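Local coordinates for protein type C neurotoxin (PDB 3PME) that probably binds gangliosides and membrane lipid of nerve cells through the receptor-binding domain of a mosaic C/D botulinum neurotoxin, at residues A[102-107]-A[125-130]; A[138-143]-A[192-197]. One frame throughout, in Å; residues are numbered along the deposited sequence.

Contact 1: residues A[102-107]-A[125-130]; sequences LCIRNG and FDYSES
Tyr127 lays one face of its ring over the backbone carbonyl of Gly107, whose O stands 3.3 Å above the ring plane, displaced toward the rim on the CD2 and CE2 side. The ring gets there because CG sits between the backbone N and the carbonyl carbon (chi1 70°), which folds the phenol back toward the turn at 106-107. Farther out, Ile104 crosses the tyrosine at about a right angle: its CD1 lies 4.1 Å from Tyr127 CE2, while its CG2 comes to 3.9 Å from Tyr127 OH. That hydroxyl is hydrogen-bonded to Thr82.

The same glycine oxygen takes two backbone N-H groups. Ser128 N reaches Gly107 O at 3.2 Å in the carbonyl plane, and Tyr127 N adds a weak, bent bond. Ser128 CB closes on this oxygen too, at 3.4 Å, whereas Ser128 OG accepts from Leu131 N, just beyond the segment. Beside them Asp126 OD1 accepts a nearly straight bond from Glu129 N (2.9 Å, 167°), met from above the carboxylate plane, and a weak one from Ser128 N. A water 2.9 Å from Asn106 O bridges toward Asp126 OD1, the second link being weak. The arrangement is an Asx motif where the chain turns at 126-129, pinned to the hairpin turn between antiparallel strands 100-105 and 108-114 in the concanavalin-like, lectin-type part of the receptor-binding domain.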
loop_
_atom_site.group_PDB
_atom_site.type_symbol
_atom_site.label_atom_id
_atom_site.label_comp_id
_atom_site.label_asym_id
_atom_site.label_seq_id
_atom_site.Cartn_x
_atom_site.Cartn_y
_atom_site.Cartn_z
ATOM N N LEU A 102 -6.351 -6.837 -19.534
ATOM C CA LEU A 102 -6.243 -5.725 -18.600
ATOM C C LEU A 102 -5.241 -4.736 -19.159
ATOM O O LEU A 102 -4.130 -5.117 -19.550
ATOM C CB LEU A 102 -5.751 -6.204 -17.241
ATOM C CG LEU A 102 -5.611 -5.113 -16.167
ATOM C CD1 LEU A 102 -6.983 -4.672 -15.674
ATOM C CD2 LEU A 102 -4.760 -5.624 -15.012
ATOM N N CYS A 103 -5.632 -3.466 -19.195
ATOM C CA CYS A 103 -4.747 -2.392 -19.653
ATOM C C CYS A 103 -4.616 -1.297 -18.611
ATOM O O CYS A 103 -5.434 -1.180 -17.698
ATOM C CB CYS A 103 -5.283 -1.751 -20.932
ATOM S SG CYS A 103 -5.637 -2.898 -22.257
ATOM N N ILE A 104 -3.576 -0.485 -18.773
ATOM C CA ILE A 104 -3.421 0.769 -18.055
ATOM C C ILE A 104 -3.469 1.861 -19.107
ATOM O O ILE A 104 -2.831 1.758 -20.149
ATOM C CB ILE A 104 -2.054 0.832 -17.341
ATOM C CG1 ILE A 104 -1.988 -0.220 -16.240
ATOM C CG2 ILE A 104 -1.778 2.230 -16.794
ATOM C CD1 ILE A 104 -2.918 0.047 -15.131
ATOM N N ARG A 105 -4.247 2.902 -18.856
ATOM C CA ARG A 105 -4.315 3.988 -19.812
ATOM C C ARG A 105 -4.586 5.299 -19.104
ATOM O O ARG A 105 -5.600 5.450 -18.424
ATOM C CB ARG A 105 -5.393 3.730 -20.865
ATOM C CG ARG A 105 -5.580 4.897 -21.810
ATOM C CD ARG A 105 -6.594 4.579 -22.907
ATOM N NE ARG A 105 -7.812 3.962 -22.389
ATOM C CZ ARG A 105 -8.772 4.625 -21.753
ATOM N NH1 ARG A 105 -8.655 5.931 -21.538
ATOM N NH2 ARG A 105 -9.846 3.981 -21.319
ATOM N N ASN A 106 -3.657 6.238 -19.259
ATOM C CA ASN A 106 -3.817 7.571 -18.695
ATOM C C ASN A 106 -4.264 7.539 -17.231
ATOM O O ASN A 106 -5.222 8.211 -16.851
ATOM C CB ASN A 106 -4.822 8.369 -19.540
ATOM C CG ASN A 106 -4.789 9.855 -19.236
ATOM O OD1 ASN A 106 -3.783 10.374 -18.756
ATOM N ND2 ASN A 106 -5.888 10.546 -19.516
ATOM N N GLY A 107 -3.585 6.747 -16.408
ATOM C CA GLY A 107 -3.876 6.740 -14.986
ATOM C C GLY A 107 -5.155 6.010 -14.608
ATOM O O GLY A 107 -5.671 6.177 -13.514
ATOM N N PHE A 125 -11.394 2.224 -14.128
ATOM C CA PHE A 125 -11.261 2.841 -12.817
ATOM C C PHE A 125 -10.087 3.814 -12.809
ATOM O O PHE A 125 -8.943 3.442 -13.108
ATOM C CB PHE A 125 -11.064 1.773 -11.741
ATOM C CG PHE A 125 -10.870 2.325 -10.358
ATOM C CD1 PHE A 125 -11.916 2.950 -9.692
ATOM C CD2 PHE A 125 -9.637 2.230 -9.723
ATOM C CE1 PHE A 125 -11.742 3.450 -8.415
ATOM C CE2 PHE A 125 -9.451 2.752 -8.443
ATOM C CZ PHE A 125 -10.500 3.360 -7.791
ATOM N N ASP A 126 -10.378 5.063 -12.458
ATOM C CA ASP A 126 -9.351 6.093 -12.337
ATOM C C ASP A 126 -8.650 5.960 -10.987
ATOM O O ASP A 126 -9.115 6.484 -9.974
ATOM C CB ASP A 126 -10.010 7.468 -12.463
ATOM C CG ASP A 126 -9.020 8.618 -12.377
ATOM O OD1 ASP A 126 -7.827 8.381 -12.112
ATOM O OD2 ASP A 126 -9.449 9.779 -12.573
ATOM N N TYR A 127 -7.521 5.259 -10.972
ATOM C CA TYR A 127 -6.823 5.043 -9.717
ATOM C C TYR A 127 -5.890 6.212 -9.419
ATOM O O TYR A 127 -5.487 6.381 -8.280
ATOM C CB TYR A 127 -6.053 3.708 -9.725
ATOM C CG TYR A 127 -4.874 3.728 -10.655
ATOM C CD1 TYR A 127 -3.641 4.200 -10.225
ATOM C CD2 TYR A 127 -4.987 3.289 -11.963
ATOM C CE1 TYR A 127 -2.549 4.238 -11.082
ATOM C CE2 TYR A 127 -3.907 3.336 -12.832
ATOM C CZ TYR A 127 -2.689 3.809 -12.381
ATOM O OH TYR A 127 -1.637 3.846 -13.246
ATOM N N SER A 128 -5.590 7.030 -10.431
ATOM C CA SER A 128 -4.604 8.112 -10.274
ATOM C C SER A 128 -5.170 9.353 -9.592
ATOM O O SER A 128 -4.525 9.946 -8.727
ATOM C CB SER A 128 -4.043 8.515 -11.636
ATOM O OG SER A 128 -3.117 9.591 -11.515
ATOM N N GLU A 129 -6.368 9.757 -9.999
ATOM C CA GLU A 129 -6.940 11.026 -9.551
ATOM C C GLU A 129 -5.955 12.184 -9.743
ATOM O O GLU A 129 -5.706 12.961 -8.816
ATOM C CB GLU A 129 -7.367 10.929 -8.089
ATOM C CG GLU A 129 -8.439 9.886 -7.834
ATOM C CD GLU A 129 -8.718 9.692 -6.359
ATOM O OE1 GLU A 129 -8.472 10.635 -5.571
ATOM O OE2 GLU A 129 -9.180 8.594 -5.987
ATOM N N SER A 130 -5.399 12.286 -10.948
ATOM C CA SER A 130 -4.425 13.327 -11.289
ATOM C C SER A 130 -3.194 13.299 -10.391
ATOM O O SER A 130 -2.707 14.346 -9.953
ATOM C CB SER A 130 -5.075 14.715 -11.256
ATOM O OG SER A 130 -6.096 14.817 -12.232
HETATM O O HOH W 1 -6.935 9.193 -14.736
#

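Contact 2: residues A[138-143]-A[192-197]; sequences NKWFFV and MLWIRD
Arg196 spreads over one face of the Trp140 indole, and here the packing is tight: NH1 lies 3.2 Å from Trp140 CD2. The guanidinium is turned 78° from the ring plane and presents its edge, with CZ 4.8 Å from the centroid of the six-membered ring in a cation-pi contact. Nearer the backbone, Arg196 CD makes a CH-pi contact with the same ring, its chain running extended from CG to NE. The far corner of the indole packs on Trp194, with Trp140 CH2 3.5 Å from Trp194 CB, and the edge meets the Ile195 backbone.

The two indoles themselves meet more loosely, 6.0 Å between centroids with planes at 55°, neither stacked nor edge-to-face. Asn138 approaches Trp194 obliquely, its OD1 3.8 Å from Trp194 CZ3; that oxygen also accepts from Lys76, which makes a cation-pi contact with Trp194. Though loose, this end is buried as well.

Polar ends are satisfied beyond the contact: Trp140 NE1 by Asn229, Arg196 NH2 by Gln217. With a weak salt bridge from Arg196 NE to Asp197 OD2 besides, the buried positive charge is probably stabilised jointly by carboxylate, carbonyl and indole face.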
loop_
_atom_site.group_PDB
_atom_site.type_symbol
_atom_site.label_atom_id
_atom_site.label_comp_id
_atom_site.label_asym_id
_atom_site.label_seq_id
_atom_site.Cartn_x
_atom_site.Cartn_y
_atom_site.Cartn_z
ATOM N N ASN A 138 1.283 4.459 -7.441
ATOM C CA ASN A 138 2.338 3.668 -6.805
ATOM C C ASN A 138 1.970 3.035 -5.467
ATOM O O ASN A 138 2.855 2.706 -4.663
ATOM C CB ASN A 138 3.639 4.474 -6.646
ATOM C CG ASN A 138 4.842 3.580 -6.428
ATOM O OD1 ASN A 138 4.996 2.563 -7.114
ATOM N ND2 ASN A 138 5.720 3.965 -5.491
ATOM N N LYS A 139 0.674 2.858 -5.221
ATOM C CA LYS A 139 0.209 2.202 -4.008
ATOM C C LYS A 139 -0.405 0.866 -4.385
ATOM O O LYS A 139 -1.077 0.762 -5.406
ATOM C CB LYS A 139 -0.844 3.053 -3.285
ATOM C CG LYS A 139 -0.312 4.380 -2.807
ATOM C CD LYS A 139 -1.355 5.155 -2.040
ATOM C CE LYS A 139 -0.803 6.524 -1.650
ATOM N NZ LYS A 139 -1.893 7.430 -1.200
ATOM N N TRP A 140 -0.147 -0.162 -3.591
ATOM C CA TRP A 140 -0.834 -1.437 -3.812
ATOM C C TRP A 140 -2.329 -1.254 -3.610
ATOM O O TRP A 140 -2.750 -0.751 -2.573
ATOM C CB TRP A 140 -0.379 -2.461 -2.788
ATOM C CG TRP A 140 1.021 -2.981 -2.961
ATOM C CD1 TRP A 140 2.137 -2.602 -2.265
ATOM C CD2 TRP A 140 1.442 -4.006 -3.863
ATOM N NE1 TRP A 140 3.226 -3.334 -2.685
ATOM C CE2 TRP A 140 2.821 -4.213 -3.655
ATOM C CE3 TRP A 140 0.779 -4.784 -4.821
ATOM C CZ2 TRP A 140 3.558 -5.146 -4.389
ATOM C CZ3 TRP A 140 1.506 -5.719 -5.533
ATOM C CH2 TRP A 140 2.878 -5.890 -5.315
ATOM N N PHE A 141 -3.131 -1.679 -4.585
ATOM C CA PHE A 141 -4.571 -1.798 -4.349
ATOM C C PHE A 141 -5.089 -3.134 -4.864
ATOM O O PHE A 141 -4.487 -3.736 -5.752
ATOM C CB PHE A 141 -5.372 -0.596 -4.885
ATOM C CG PHE A 141 -5.260 -0.370 -6.370
ATOM C CD1 PHE A 141 -4.229 0.392 -6.899
ATOM C CD2 PHE A 141 -6.245 -0.842 -7.241
ATOM C CE1 PHE A 141 -4.142 0.635 -8.264
ATOM C CE2 PHE A 141 -6.177 -0.598 -8.611
ATOM C CZ PHE A 141 -5.126 0.144 -9.129
ATOM N N PHE A 142 -6.168 -3.601 -4.250
ATOM C CA PHE A 142 -6.736 -4.923 -4.531
ATOM C C PHE A 142 -7.854 -4.815 -5.572
ATOM O O PHE A 142 -8.826 -4.065 -5.401
ATOM C CB PHE A 142 -7.257 -5.542 -3.236
ATOM C CG PHE A 142 -7.866 -6.907 -3.414
ATOM C CD1 PHE A 142 -7.129 -7.941 -3.977
ATOM C CD2 PHE A 142 -9.169 -7.153 -2.999
ATOM C CE1 PHE A 142 -7.688 -9.209 -4.139
ATOM C CE2 PHE A 142 -9.730 -8.411 -3.149
ATOM C CZ PHE A 142 -8.989 -9.440 -3.719
ATOM N N VAL A 143 -7.696 -5.569 -6.650
ATOM C CA VAL A 143 -8.668 -5.561 -7.743
ATOM C C VAL A 143 -9.431 -6.872 -7.755
ATOM O O VAL A 143 -8.858 -7.948 -7.533
ATOM C CB VAL A 143 -7.965 -5.379 -9.108
ATOM C CG1 VAL A 143 -8.967 -5.482 -10.274
ATOM C CG2 VAL A 143 -7.213 -4.047 -9.146
ATOM N N MET A 192 7.162 1.023 -14.495
ATOM C CA MET A 192 7.164 -0.341 -13.993
ATOM C C MET A 192 5.896 -0.564 -13.183
ATOM O O MET A 192 5.233 0.383 -12.786
ATOM C CB MET A 192 8.401 -0.579 -13.116
ATOM C CG MET A 192 8.407 0.232 -11.809
ATOM S SD MET A 192 10.018 0.284 -11.000
ATOM C CE MET A 192 10.938 1.263 -12.182
ATOM N N LEU A 193 5.562 -1.825 -12.952
ATOM C CA LEU A 193 4.449 -2.156 -12.075
ATOM C C LEU A 193 4.685 -3.501 -11.426
ATOM O O LEU A 193 5.507 -4.301 -11.890
ATOM C CB LEU A 193 3.124 -2.177 -12.850
ATOM C CG LEU A 193 2.936 -3.272 -13.900
ATOM C CD1 LEU A 193 2.355 -4.529 -13.295
ATOM C CD2 LEU A 193 2.027 -2.775 -15.008
ATOM N N TRP A 194 3.937 -3.748 -10.358
ATOM C CA TRP A 194 4.008 -4.995 -9.614
ATOM C C TRP A 194 2.605 -5.546 -9.526
ATOM O O TRP A 194 1.646 -4.784 -9.399
ATOM C CB TRP A 194 4.502 -4.757 -8.180
ATOM C CG TRP A 194 5.899 -4.230 -8.026
ATOM C CD1 TRP A 194 6.989 -4.940 -7.626
ATOM C CD2 TRP A 194 6.346 -2.872 -8.210
ATOM N NE1 TRP A 194 8.094 -4.118 -7.562
ATOM C CE2 TRP A 194 7.729 -2.846 -7.912
ATOM C CE3 TRP A 194 5.717 -1.681 -8.586
ATOM C CZ2 TRP A 194 8.495 -1.681 -8.000
ATOM C CZ3 TRP A 194 6.481 -0.519 -8.671
ATOM C CH2 TRP A 194 7.862 -0.532 -8.376
ATOM N N ILE A 195 2.497 -6.869 -9.568
ATOM C CA ILE A 195 1.235 -7.562 -9.319
ATOM C C ILE A 195 1.504 -8.604 -8.244
ATOM O O ILE A 195 2.610 -9.145 -8.162
ATOM C CB ILE A 195 0.729 -8.241 -10.599
ATOM C CG1 ILE A 195 0.237 -7.175 -11.583
ATOM C CG2 ILE A 195 -0.410 -9.243 -10.293
ATOM C CD1 ILE A 195 -0.006 -7.707 -12.987
ATOM N N ARG A 196 0.523 -8.892 -7.404
ATOM C CA ARG A 196 0.670 -10.024 -6.488
ATOM C C ARG A 196 -0.627 -10.794 -6.303
ATOM O O ARG A 196 -1.716 -10.260 -6.493
ATOM C CB ARG A 196 1.229 -9.590 -5.130
ATOM C CG ARG A 196 0.190 -8.978 -4.177
ATOM C CD ARG A 196 0.898 -8.645 -2.881
ATOM N NE ARG A 196 0.016 -8.457 -1.737
ATOM C CZ ARG A 196 -0.380 -7.275 -1.294
ATOM N NH1 ARG A 196 -0.004 -6.161 -1.917
ATOM N NH2 ARG A 196 -1.134 -7.197 -0.212
ATOM N N ASP A 197 -0.486 -12.053 -5.916
ATOM C CA ASP A 197 -1.607 -12.914 -5.563
ATOM C C ASP A 197 -2.638 -13.017 -6.689
ATOM O O ASP A 197 -3.841 -12.881 -6.469
ATOM C CB ASP A 197 -2.244 -12.469 -4.241
ATOM C CG ASP A 197 -1.284 -12.579 -3.067
ATOM O OD1 ASP A 197 -0.974 -13.717 -2.661
ATOM O OD2 ASP A 197 -0.844 -11.536 -2.557
#

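Both contacts lie in the N-terminal, lectin-like part of the domain, but they belong to different sheets. Contact 1 joins the turn after strand 100-105 to the loop following strand 120-126, two strands that both pair with 108-114; buried Gly107 and Tyr127 adjoin exposed Asp126 there, and its bonds are mostly backbone and water-mediated. Contact 2, nearer the centre of the chain, joins the lead-in to strand 141-148 with strand 193-201, both strands pairing with 68-77; every touching residue there is buried, and aromatic and cationic side chains replace backbone bonding. Strand 120-126 precedes strand 141-148 directly, and the contacts, centred about 13 Å apart, meet where Tyr127 CB packs 3.7 Å from Phe141 CZ.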